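Local coordinates for protein quinone oxidoreductase (Thermus thermophilus, PDB 1IZ0) that binds NADPH and probably uses it to reduce quinones, at residues 212-217 with 237-242; 273-278 with 296-301; 7-12 with 55-60; 153-158 with 169-174. One frame throughout, in Å; residues are numbered along the deposited sequence.

In the fold
Followed from the N terminus, the four contacts close one after another; none nests in or crosses another. Contact 3 comes first: it brings the turn between strands 2-6 and 13-17 back against the proline-rich loop 55-60, closing the longest loop, 42 residues. Contact 4 closes a loop of ten residues within a beta-alpha-beta unit at one edge of the parallel nucleotide-binding sheet, and contact 1 closes one of 19 residues at the other edge, with centres about 19 Å apart. Contact 2 then pairs strand 273-278 with the C-terminal strand 297-301, in the mixed sheet that also holds strand 27-37, tying the chain's end to its N-terminal part.

Contact 1 (212-217 with 237-242); sequences GRLVYI and LAVLGF
Val215 turns CG1 anti to its own nitrogen (chi1 -178°), which sets that methyl 3.8 Å from Phe242 CB; the like torsion of Phe242 only directs its ring. The two side chains leave their segments side by side and pointing the same way, and Ile217 joins them, its CG1 lying 4.1 Å from Phe242 CB. On the face of Val215, Leu240 has CG beside its nitrogen, and chi2 of 74° then carries CD1 to 3.8 Å from Arg213 CB and to a close 3.3 Å from Leu214 O. On the other face Leu214 and Val239 run alongside each other, and their CD2 and CG1 meet at 4.2 Å. Val215, Ile217 and Phe242 pack on helix 108-120, Leu214 and Val239 on helix 201-205, so apolar side chains suit both faces.

The backbones run parallel and in register, the strand axes inclined by only 20°. Five N-H groups donate across the seam, among them Leu240 N to Leu214 O at 2.8 Å. Beyond the last rung a water donates to both Ile217 O (2.7 Å) and Phe242 O (2.6 Å), bridging the strands where they end. The Arg213 guanidinium is held by a salt bridge with Glu127 and by the carbonyls of Ala121 and Gly211. Strand 190-195 flanks 212-216 on its other side, and 238-241 is the outermost strand within the chain of a six-stranded parallel sheet of order 3-2-1-4-5-6, the Rossmann fold. At its strand ends Ile217 and Phe242 contact NADPH in the complex of this protein; the cofactor is absent here.

Contact 2 (273-278 with 296-301); sequences VGPVFP and GKVVVR
Val273 begins the pairing with Lys297 and sets its CG1 4.2 Å from Val299 CG2, two branched side chains on the same face of the sheet. Gly274 follows with its N bound to Lys297 O at 2.7 Å. Here the register slips by one residue, a beta bulge, and a residue without a side chain suits the tight passage beside Gly296 and the ring of Pro275. Pro275 has no N-H to give, but its O receives Val299 N at 3.0 Å. Val276 returns to the face of Val273, and its CG1 lies alongside Arg301 CB, 3.9 Å away.

Phe277 is held by its backbone at both ends: its N reaches Val299 O at 2.8 Å, and its O accepts Arg301 N at 2.7 Å. With CG anti to the carbonyl carbon (chi1 -63°), its ring crosses Val298 obliquely, CE2 4.0 Å from Val298 CG1, and keeps Val299 O near its plane at the edge. Pro278 closes the segment opposite Arg301.

The pair frames a beta-alpha-beta unit. Its helix, 282-288, covers the Phe277 ring with Ala284, Ala285 and Ala288, small residues that make room for it. Strand 27-37 lies antiparallel along the far edge of 297-301, Lys297 NZ bonds Asn38 and forms a salt bridge with Glu62, and Arg301 reaches Glu102 in helix 101-105.

Contact 3 (7-12 with 55-60); sequences KRLGGP and PPFIPG
The tip of the beta hairpin formed by strands 2-6 and 13-17 rests on a proline-rich loop, with Lys7 and Leu9 meeting Pro55, Pro56 and Phe57 in a shallow apolar contact at the protein surface. The backbone of Lys7 faces the first proline: Lys7 O lies 3.5 Å from Pro55 CB, a close van der Waals approach. Beside it, Lys7 CG loosely touches Pro56 CB at 4.3 Å, while the extended lysine chain carries NZ onward to a salt bridge with Glu14.

The hairpin turns through a type II beta turn from Arg8 to Gly11, closed by Gly11 N to Arg8 O at 2.8 Å; Gly10 supplies the positive phi (76°) that the third position of such a turn needs. Leu9, second in this turn, sends its side chain across Pro55 at about a right angle, though the modelled spacing of that pair is too short to trust. The position of its CD1 is therefore doubtful, and so is the approach of that methyl to the Phe57 ring. Pro55 N lies in the ring plane of Phe57, at an edge. The Pro55-Pro56 peptide is cis, which bends the loop sharply there. Backbone bonding between Phe57 and Leu6 adds a further tie to the hairpin.

Contact 4 (153-158 with 169-174); sequences VLAAAS and LGAEEA. With SO4 (sulfate ion), chain B.
At the flat carbonyl group of Val153, Glu172 N comes to the edge, in the plane, 2.8 Å from Val153 O; Ala171 CB sits over one face, 3.7 Å from that oxygen, and Glu172 CB lies obliquely on the other side. At the carbonyl of Glu173, Ala155 N donates in the plane at 2.9 Å to Glu173 O, while Leu154 CD2 rests over one face, 3.7 Å from the same atom. Leucine thus shields one side of this hydrogen bond. On the side of the Glu173 carbonyl away from Leu154 CD2, Ala155 CB touches Ala171 CB at 3.9 Å, small residues that let the backbones approach closely.

These segments belong to the beta-alpha-beta unit 152-157, 164-168, 173-176 at an edge of the Rossmann sheet. Gly170 ends the helix in a Schellman motif, its positive phi (126°) suited to glycine, and a water links its O to Val153 N.

At the strand's far end Ser158, an NADPH-site residue, holds a sulfate, probably from the crystallisation liquor. Its chi1 of 61° puts OG between its N and carbonyl carbon, turning OG and N both to the anion: N donates to O2 and OG to O4, each at 2.9 Å. Lys162 and Tyr177 also bind the ion, which probably marks a phosphate position of NADPH. Elsewhere Glu173 forms a salt bridge with Arg183 and a hydrogen bond with Trp187 NE1; Glu172 forms a salt bridge with Arg152.

Contact 1 (212-217 with 237-242)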
loop_
_atom_site.group_PDB
_atom_site.type_symbol
_atom_site.label_atom_id
_atom_site.label_comp_id
_atom_site.label_asym_id
_atom_site.label_seq_id
_atom_site.Cartn_x
_atom_site.Cartn_y
_atom_site.Cartn_z
ATOM N N GLY A 212 -1.778 23.912 3.031
ATOM C CA GLY A 212 -1.314 22.606 2.592
ATOM C C GLY A 212 -1.187 21.545 3.665
ATOM O O GLY A 212 -1.015 21.852 4.846
ATOM N N ARG A 213 -1.291 20.279 3.271
ATOM C CA ARG A 213 -1.138 19.214 4.246
ATOM C C ARG A 213 -0.302 18.045 3.759
ATOM O O ARG A 213 -0.466 17.554 2.634
ATOM C CB ARG A 213 -2.500 18.720 4.761
ATOM C CG ARG A 213 -3.610 18.660 3.742
ATOM C CD ARG A 213 -4.695 19.680 4.065
ATOM N NE ARG A 213 -4.859 20.639 2.975
ATOM C CZ ARG A 213 -5.693 20.493 1.947
ATOM N NH1 ARG A 213 -6.472 19.417 1.847
ATOM N NH2 ARG A 213 -5.746 21.437 1.014
ATOM N N LEU A 214 0.608 17.620 4.630
ATOM C CA LEU A 214 1.502 16.506 4.368
ATOM C C LEU A 214 1.047 15.289 5.173
ATOM O O LEU A 214 0.812 15.387 6.382
ATOM C CB LEU A 214 2.934 16.887 4.761
ATOM C CG LEU A 214 4.040 15.866 4.454
ATOM C CD1 LEU A 214 5.272 16.606 3.954
ATOM C CD2 LEU A 214 4.363 15.036 5.702
ATOM N N VAL A 215 0.912 14.153 4.494
ATOM C CA VAL A 215 0.505 12.916 5.140
ATOM C C VAL A 215 1.754 12.056 5.257
ATOM O O VAL A 215 2.322 11.636 4.255
ATOM C CB VAL A 215 -0.550 12.163 4.306
ATOM C CG1 VAL A 215 -0.987 10.912 5.038
ATOM C CG2 VAL A 215 -1.752 13.066 4.045
ATOM N N TYR A 216 2.191 11.806 6.484
ATOM C CA TYR A 216 3.389 11.014 6.693
ATOM C C TYR A 216 3.058 9.528 6.729
ATOM O O TYR A 216 2.549 9.011 7.724
ATOM C CB TYR A 216 4.065 11.453 7.990
ATOM C CG TYR A 216 5.509 11.039 8.102
ATOM C CD1 TYR A 216 5.860 9.773 8.576
ATOM C CD2 TYR A 216 6.532 11.920 7.747
ATOM C CE1 TYR A 216 7.199 9.395 8.701
ATOM C CE2 TYR A 216 7.872 11.554 7.865
ATOM C CZ TYR A 216 8.199 10.292 8.345
ATOM O OH TYR A 216 9.522 9.930 8.481
ATOM N N ILE A 217 3.348 8.851 5.623
ATOM C CA ILE A 217 3.087 7.424 5.489
ATOM C C ILE A 217 4.384 6.619 5.529
ATOM O O ILE A 217 4.366 5.420 5.809
ATOM C CB ILE A 217 2.362 7.125 4.167
ATOM C CG1 ILE A 217 1.080 7.950 4.088
ATOM C CG2 ILE A 217 2.047 5.638 4.073
ATOM C CD1 ILE A 217 0.398 7.899 2.740
ATOM N N LEU A 237 0.023 25.169 7.739
ATOM C CA LEU A 237 0.269 23.832 7.214
ATOM C C LEU A 237 -0.045 22.773 8.257
ATOM O O LEU A 237 -0.105 23.064 9.448
ATOM C CB LEU A 237 1.737 23.702 6.791
ATOM C CG LEU A 237 2.255 24.725 5.773
ATOM C CD1 LEU A 237 3.762 24.565 5.592
ATOM C CD2 LEU A 237 1.532 24.529 4.443
ATOM N N ALA A 238 -0.251 21.541 7.807
ATOM C CA ALA A 238 -0.535 20.452 8.725
ATOM C C ALA A 238 0.283 19.222 8.363
ATOM O O ALA A 238 0.621 19.002 7.197
ATOM C CB ALA A 238 -2.023 20.112 8.696
ATOM N N VAL A 239 0.630 18.439 9.373
ATOM C CA VAL A 239 1.360 17.203 9.160
ATOM C C VAL A 239 0.499 16.130 9.815
ATOM O O VAL A 239 0.212 16.199 11.009
ATOM C CB VAL A 239 2.744 17.214 9.826
ATOM C CG1 VAL A 239 3.399 15.836 9.680
ATOM C CG2 VAL A 239 3.621 18.270 9.174
ATOM N N LEU A 240 0.067 15.157 9.022
ATOM C CA LEU A 240 -0.781 14.090 9.528
ATOM C C LEU A 240 -0.044 12.761 9.496
ATOM O O LEU A 240 0.396 12.320 8.437
ATOM C CB LEU A 240 -2.059 13.986 8.689
ATOM C CG LEU A 240 -2.870 15.275 8.512
ATOM C CD1 LEU A 240 -2.158 16.199 7.543
ATOM C CD2 LEU A 240 -4.255 14.941 7.967
ATOM N N GLY A 241 0.105 12.140 10.662
ATOM C CA GLY A 241 0.775 10.856 10.727
ATOM C C GLY A 241 -0.262 9.856 10.281
ATOM O O GLY A 241 -1.447 10.011 10.592
ATOM N N PHE A 242 0.160 8.830 9.559
ATOM C CA PHE A 242 -0.793 7.847 9.068
ATOM C C PHE A 242 -0.337 6.405 9.244
ATOM O O PHE A 242 0.806 6.066 8.964
ATOM C CB PHE A 242 -1.085 8.128 7.585
ATOM C CG PHE A 242 -2.096 7.199 6.974
ATOM C CD1 PHE A 242 -1.734 5.917 6.586
ATOM C CD2 PHE A 242 -3.421 7.596 6.838
ATOM C CE1 PHE A 242 -2.680 5.039 6.072
ATOM C CE2 PHE A 242 -4.378 6.726 6.329
ATOM C CZ PHE A 242 -4.010 5.446 5.946
HETATM O O HOH W 1 2.200 4.675 7.234
#

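Contact 2 (273-278 with 296-301)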
loop_
_atom_site.group_PDB
_atom_site.type_symbol
_atom_site.label_atom_id
_atom_site.label_comp_id
_atom_site.label_asym_id
_atom_site.label_seq_id
_atom_site.Cartn_x
_atom_site.Cartn_y
_atom_site.Cartn_z
ATOM N N VAL A 273 0.495 -4.846 -10.931
ATOM C CA VAL A 273 1.240 -6.009 -10.463
ATOM C C VAL A 273 2.680 -5.898 -10.961
ATOM O O VAL A 273 2.921 -5.595 -12.131
ATOM C CB VAL A 273 0.648 -7.328 -11.011
ATOM C CG1 VAL A 273 1.431 -8.514 -10.453
ATOM C CG2 VAL A 273 -0.836 -7.436 -10.654
ATOM N N GLY A 274 3.638 -6.131 -10.074
ATOM C CA GLY A 274 5.028 -6.057 -10.477
ATOM C C GLY A 274 5.621 -7.449 -10.580
ATOM O O GLY A 274 5.041 -8.328 -11.215
ATOM N N PRO A 275 6.780 -7.686 -9.948
ATOM C CA PRO A 275 7.408 -9.009 -10.005
ATOM C C PRO A 275 6.497 -10.036 -9.349
ATOM O O PRO A 275 5.994 -9.811 -8.238
ATOM C CB PRO A 275 8.701 -8.828 -9.199
ATOM C CG PRO A 275 8.922 -7.351 -9.161
ATOM C CD PRO A 275 7.531 -6.789 -9.054
ATOM N N VAL A 276 6.265 -11.149 -10.037
ATOM C CA VAL A 276 5.445 -12.212 -9.479
ATOM C C VAL A 276 6.354 -13.411 -9.219
ATOM O O VAL A 276 6.997 -13.928 -10.136
ATOM C CB VAL A 276 4.308 -12.630 -10.435
ATOM C CG1 VAL A 276 3.599 -13.855 -9.882
ATOM C CG2 VAL A 276 3.308 -11.483 -10.591
ATOM N N PHE A 277 6.398 -13.845 -7.964
ATOM C CA PHE A 277 7.235 -14.965 -7.558
ATOM C C PHE A 277 6.428 -16.203 -7.185
ATOM O O PHE A 277 5.327 -16.111 -6.630
ATOM C CB PHE A 277 8.098 -14.565 -6.356
ATOM C CG PHE A 277 9.072 -13.463 -6.644
ATOM C CD1 PHE A 277 10.398 -13.751 -6.950
ATOM C CD2 PHE A 277 8.653 -12.138 -6.662
ATOM C CE1 PHE A 277 11.292 -12.736 -7.276
ATOM C CE2 PHE A 277 9.538 -11.113 -6.988
ATOM C CZ PHE A 277 10.862 -11.413 -7.297
ATOM N N PRO A 278 6.962 -17.386 -7.509
ATOM C CA PRO A 278 6.279 -18.639 -7.183
ATOM C C PRO A 278 6.454 -18.850 -5.675
ATOM O O PRO A 278 7.385 -18.317 -5.076
ATOM C CB PRO A 278 7.049 -19.679 -7.995
ATOM C CG PRO A 278 7.610 -18.868 -9.147
ATOM C CD PRO A 278 8.058 -17.612 -8.465
ATOM N N GLY A 296 5.516 -1.421 -9.218
ATOM C CA GLY A 296 4.293 -2.113 -8.876
ATOM C C GLY A 296 4.429 -2.977 -7.637
ATOM O O GLY A 296 5.419 -2.899 -6.911
ATOM N N LYS A 297 3.424 -3.818 -7.421
ATOM C CA LYS A 297 3.345 -4.706 -6.269
ATOM C C LYS A 297 4.100 -6.019 -6.418
ATOM O O LYS A 297 4.027 -6.666 -7.465
ATOM C CB LYS A 297 1.877 -5.043 -6.004
ATOM C CG LYS A 297 1.623 -5.772 -4.705
ATOM C CD LYS A 297 1.492 -4.772 -3.565
ATOM C CE LYS A 297 0.902 -5.424 -2.325
ATOM N NZ LYS A 297 0.620 -4.395 -1.293
ATOM N N VAL A 298 4.804 -6.424 -5.361
ATOM C CA VAL A 298 5.518 -7.699 -5.366
ATOM C C VAL A 298 4.483 -8.717 -4.922
ATOM O O VAL A 298 3.892 -8.581 -3.856
ATOM C CB VAL A 298 6.690 -7.735 -4.356
ATOM C CG1 VAL A 298 7.294 -9.139 -4.326
ATOM C CG2 VAL A 298 7.759 -6.716 -4.744
ATOM N N VAL A 299 4.262 -9.737 -5.735
ATOM C CA VAL A 299 3.266 -10.744 -5.424
ATOM C C VAL A 299 3.807 -12.168 -5.453
ATOM O O VAL A 299 4.591 -12.525 -6.328
ATOM C CB VAL A 299 2.091 -10.659 -6.429
ATOM C CG1 VAL A 299 1.106 -11.810 -6.195
ATOM C CG2 VAL A 299 1.393 -9.309 -6.297
ATOM N N VAL A 300 3.380 -12.975 -4.488
ATOM C CA VAL A 300 3.772 -14.376 -4.436
ATOM C C VAL A 300 2.540 -15.159 -4.890
ATOM O O VAL A 300 1.444 -14.992 -4.346
ATOM C CB VAL A 300 4.176 -14.813 -3.013
ATOM C CG1 VAL A 300 4.514 -16.297 -3.003
ATOM C CG2 VAL A 300 5.393 -14.002 -2.546
ATOM N N ARG A 301 2.722 -15.997 -5.904
ATOM C CA ARG A 301 1.633 -16.787 -6.466
ATOM C C ARG A 301 1.784 -18.249 -6.066
ATOM O O ARG A 301 2.862 -18.825 -6.220
ATOM C CB ARG A 301 1.681 -16.681 -7.991
ATOM C CG ARG A 301 0.380 -16.345 -8.672
ATOM C CD ARG A 301 -0.674 -17.412 -8.481
ATOM N NE ARG A 301 -1.770 -17.218 -9.428
ATOM C CZ ARG A 301 -2.875 -17.952 -9.450
ATOM N NH1 ARG A 301 -3.038 -18.928 -8.569
ATOM N NH2 ARG A 301 -3.807 -17.720 -10.360
#

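Contact 3 (7-12 with 55-60)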
loop_
_atom_site.group_PDB
_atom_site.type_symbol
_atom_site.label_atom_id
_atom_site.label_comp_id
_atom_site.label_asym_id
_atom_site.label_seq_id
_atom_site.Cartn_x
_atom_site.Cartn_y
_atom_site.Cartn_z
ATOM N N LYS A 7 11.337 -18.004 12.214
ATOM C CA LYS A 7 11.592 -18.375 13.604
ATOM C C LYS A 7 12.408 -17.357 14.392
ATOM O O LYS A 7 12.400 -17.366 15.623
ATOM C CB LYS A 7 12.261 -19.752 13.653
ATOM C CG LYS A 7 11.325 -20.864 13.192
ATOM C CD LYS A 7 11.989 -22.229 13.186
ATOM C CE LYS A 7 10.994 -23.301 12.755
ATOM N NZ LYS A 7 11.634 -24.644 12.655
ATOM N N ARG A 8 13.108 -16.474 13.691
ATOM C CA ARG A 8 13.906 -15.457 14.367
ATOM C C ARG A 8 13.907 -14.149 13.587
ATOM O O ARG A 8 14.059 -14.142 12.362
ATOM C CB ARG A 8 15.361 -15.926 14.543
ATOM C CG ARG A 8 15.556 -17.208 15.358
ATOM C CD ARG A 8 17.043 -17.488 15.577
ATOM N NE ARG A 8 17.765 -17.528 14.308
ATOM C CZ ARG A 8 17.712 -18.543 13.450
ATOM N NH1 ARG A 8 16.977 -19.613 13.731
ATOM N NH2 ARG A 8 18.373 -18.476 12.302
ATOM N N LEU A 9 13.732 -13.041 14.299
ATOM C CA LEU A 9 13.755 -11.735 13.664
ATOM C C LEU A 9 15.131 -11.584 13.023
ATOM O O LEU A 9 16.146 -11.944 13.622
ATOM C CB LEU A 9 13.535 -10.642 14.715
ATOM C CG LEU A 9 12.122 -10.060 14.881
ATOM C CD1 LEU A 9 11.063 -11.073 14.538
ATOM C CD2 LEU A 9 11.956 -9.555 16.304
ATOM N N GLY A 10 15.164 -11.074 11.799
ATOM C CA GLY A 10 16.436 -10.903 11.121
ATOM C C GLY A 10 16.988 -12.220 10.608
ATOM O O GLY A 10 18.066 -12.256 10.016
ATOM N N GLY A 11 16.250 -13.303 10.835
ATOM C CA GLY A 11 16.687 -14.611 10.383
ATOM C C GLY A 11 16.079 -14.995 9.039
ATOM O O GLY A 11 15.355 -14.199 8.428
ATOM N N PRO A 12 16.339 -16.222 8.556
ATOM C CA PRO A 12 15.802 -16.678 7.271
ATOM C C PRO A 12 14.415 -17.288 7.413
ATOM O O PRO A 12 13.976 -17.597 8.516
ATOM C CB PRO A 12 16.833 -17.710 6.833
ATOM C CG PRO A 12 17.109 -18.415 8.135
ATOM C CD PRO A 12 17.203 -17.263 9.156
ATOM N N PRO A 55 7.957 -14.004 17.051
ATOM C CA PRO A 55 8.193 -15.260 16.335
ATOM C C PRO A 55 7.905 -16.442 17.257
ATOM O O PRO A 55 7.926 -16.303 18.476
ATOM C CB PRO A 55 9.671 -15.171 15.970
ATOM C CG PRO A 55 9.874 -13.708 15.781
ATOM C CD PRO A 55 9.135 -13.124 16.960
ATOM N N PRO A 56 7.631 -17.620 16.682
ATOM C CA PRO A 56 7.591 -17.829 15.232
ATOM C C PRO A 56 6.255 -17.400 14.633
ATOM O O PRO A 56 5.231 -17.394 15.318
ATOM C CB PRO A 56 7.833 -19.329 15.097
ATOM C CG PRO A 56 7.167 -19.878 16.313
ATOM C CD PRO A 56 7.580 -18.905 17.404
ATOM N N PHE A 57 6.274 -17.013 13.362
ATOM C CA PHE A 57 5.048 -16.616 12.685
ATOM C C PHE A 57 5.180 -16.709 11.174
ATOM O O PHE A 57 6.278 -16.651 10.624
ATOM C CB PHE A 57 4.613 -15.193 13.093
ATOM C CG PHE A 57 5.531 -14.095 12.617
ATOM C CD1 PHE A 57 6.397 -13.462 13.504
ATOM C CD2 PHE A 57 5.492 -13.657 11.291
ATOM C CE1 PHE A 57 7.207 -12.408 13.082
ATOM C CE2 PHE A 57 6.294 -12.608 10.857
ATOM C CZ PHE A 57 7.155 -11.979 11.757
ATOM N N ILE A 58 4.044 -16.866 10.514
ATOM C CA ILE A 58 3.986 -16.972 9.066
ATOM C C ILE A 58 3.826 -15.574 8.485
ATOM O O ILE A 58 2.810 -14.923 8.714
ATOM C CB ILE A 58 2.777 -17.827 8.645
ATOM C CG1 ILE A 58 2.901 -19.223 9.259
ATOM C CG2 ILE A 58 2.669 -17.887 7.124
ATOM C CD1 ILE A 58 1.637 -20.056 9.133
ATOM N N PRO A 59 4.832 -15.084 7.742
ATOM C CA PRO A 59 4.740 -13.745 7.146
ATOM C C PRO A 59 3.575 -13.693 6.160
ATOM O O PRO A 59 3.005 -14.731 5.814
ATOM C CB PRO A 59 6.089 -13.586 6.451
ATOM C CG PRO A 59 7.004 -14.406 7.292
ATOM C CD PRO A 59 6.178 -15.649 7.547
ATOM N N GLY A 60 3.223 -12.492 5.707
ATOM C CA GLY A 60 2.123 -12.349 4.763
ATOM C C GLY A 60 0.858 -11.832 5.427
ATOM O O GLY A 60 0.302 -12.488 6.309
#

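Contact 4 (153-158 with 169-174)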
loop_
_atom_site.group_PDB
_atom_site.type_symbol
_atom_site.label_atom_id
_atom_site.label_comp_id
_atom_site.label_asym_id
_atom_site.label_seq_id
_atom_site.Cartn_x
_atom_site.Cartn_y
_atom_site.Cartn_z
ATOM N N VAL A 153 -2.512 15.542 -10.065
ATOM C CA VAL A 153 -1.364 14.794 -9.554
ATOM C C VAL A 153 0.008 15.113 -10.131
ATOM O O VAL A 153 0.190 15.163 -11.349
ATOM C CB VAL A 153 -1.591 13.271 -9.741
ATOM C CG1 VAL A 153 -0.423 12.482 -9.154
ATOM C CG2 VAL A 153 -2.915 12.861 -9.109
ATOM N N LEU A 154 0.973 15.297 -9.237
ATOM C CA LEU A 154 2.362 15.563 -9.616
ATOM C C LEU A 154 3.074 14.323 -9.100
ATOM O O LEU A 154 3.184 14.138 -7.888
ATOM C CB LEU A 154 2.907 16.794 -8.883
ATOM C CG LEU A 154 4.060 17.637 -9.438
ATOM C CD1 LEU A 154 4.801 18.257 -8.250
ATOM C CD2 LEU A 154 5.024 16.820 -10.282
ATOM N N ALA A 155 3.537 13.471 -10.007
ATOM C CA ALA A 155 4.213 12.238 -9.613
ATOM C C ALA A 155 5.714 12.428 -9.607
ATOM O O ALA A 155 6.260 13.150 -10.437
ATOM C CB ALA A 155 3.838 11.098 -10.570
ATOM N N ALA A 156 6.383 11.778 -8.665
ATOM C CA ALA A 156 7.829 11.878 -8.585
ATOM C C ALA A 156 8.426 10.500 -8.343
ATOM O O ALA A 156 7.807 9.653 -7.702
ATOM C CB ALA A 156 8.222 12.830 -7.471
ATOM N N ALA A 157 9.616 10.274 -8.891
ATOM C CA ALA A 157 10.331 9.011 -8.727
ATOM C C ALA A 157 11.828 9.312 -8.794
ATOM O O ALA A 157 12.225 10.444 -9.073
ATOM C CB ALA A 157 9.932 8.021 -9.822
ATOM N N SER A 158 12.657 8.302 -8.554
ATOM C CA SER A 158 14.105 8.496 -8.560
ATOM C C SER A 158 14.772 8.530 -9.937
ATOM O O SER A 158 15.647 9.354 -10.189
ATOM C CB SER A 158 14.776 7.403 -7.725
ATOM O OG SER A 158 14.500 6.113 -8.256
ATOM N N LEU A 169 -0.723 6.716 -15.826
ATOM C CA LEU A 169 -1.841 6.519 -14.914
ATOM C C LEU A 169 -2.719 7.756 -14.726
ATOM O O LEU A 169 -3.789 7.672 -14.116
ATOM C CB LEU A 169 -1.332 6.029 -13.556
ATOM C CG LEU A 169 -0.836 4.581 -13.602
ATOM C CD1 LEU A 169 0.017 4.284 -12.388
ATOM C CD2 LEU A 169 -2.038 3.636 -13.694
ATOM N N GLY A 170 -2.268 8.900 -15.239
ATOM C CA GLY A 170 -3.054 10.116 -15.114
ATOM C C GLY A 170 -2.366 11.329 -14.499
ATOM O O GLY A 170 -2.973 12.400 -14.412
ATOM N N ALA A 171 -1.119 11.190 -14.064
ATOM C CA ALA A 171 -0.427 12.331 -13.464
ATOM C C ALA A 171 -0.322 13.478 -14.468
ATOM O O ALA A 171 -0.081 13.243 -15.649
ATOM C CB ALA A 171 0.960 11.924 -12.994
ATOM N N GLU A 172 -0.505 14.708 -13.990
ATOM C CA GLU A 172 -0.429 15.911 -14.829
ATOM C C GLU A 172 1.020 16.106 -15.276
ATOM O O GLU A 172 1.290 16.525 -16.403
ATOM C CB GLU A 172 -0.935 17.126 -14.032
ATOM C CG GLU A 172 -0.895 18.466 -14.761
ATOM C CD GLU A 172 -1.660 19.571 -14.015
ATOM O OE1 GLU A 172 -1.200 20.733 -14.021
ATOM O OE2 GLU A 172 -2.732 19.287 -13.434
ATOM N N GLU A 173 1.952 15.800 -14.384
ATOM C CA GLU A 173 3.374 15.885 -14.694
ATOM C C GLU A 173 4.059 14.837 -13.841
ATOM O O GLU A 173 3.549 14.474 -12.778
ATOM C CB GLU A 173 3.948 17.265 -14.362
ATOM C CG GLU A 173 3.490 18.384 -15.288
ATOM C CD GLU A 173 4.322 19.648 -15.127
ATOM O OE1 GLU A 173 4.501 20.107 -13.978
ATOM O OE2 GLU A 173 4.796 20.188 -16.148
ATOM N N ALA A 174 5.198 14.344 -14.311
ATOM C CA ALA A 174 5.976 13.346 -13.581
ATOM C C ALA A 174 7.391 13.904 -13.517
ATOM O O ALA A 174 7.881 14.441 -14.508
ATOM C CB ALA A 174 5.959 12.007 -14.317
HETATM S S SO4 B . 11.774 5.432 -5.941
HETATM O O1 SO4 B . 10.680 4.237 -5.798
HETATM O O2 SO4 B . 11.343 6.204 -7.090
HETATM O O3 SO4 B . 11.816 6.135 -4.837
HETATM O O4 SO4 B . 12.981 4.717 -6.276
HETATM O O HOH W 2 -3.367 14.777 -12.623
#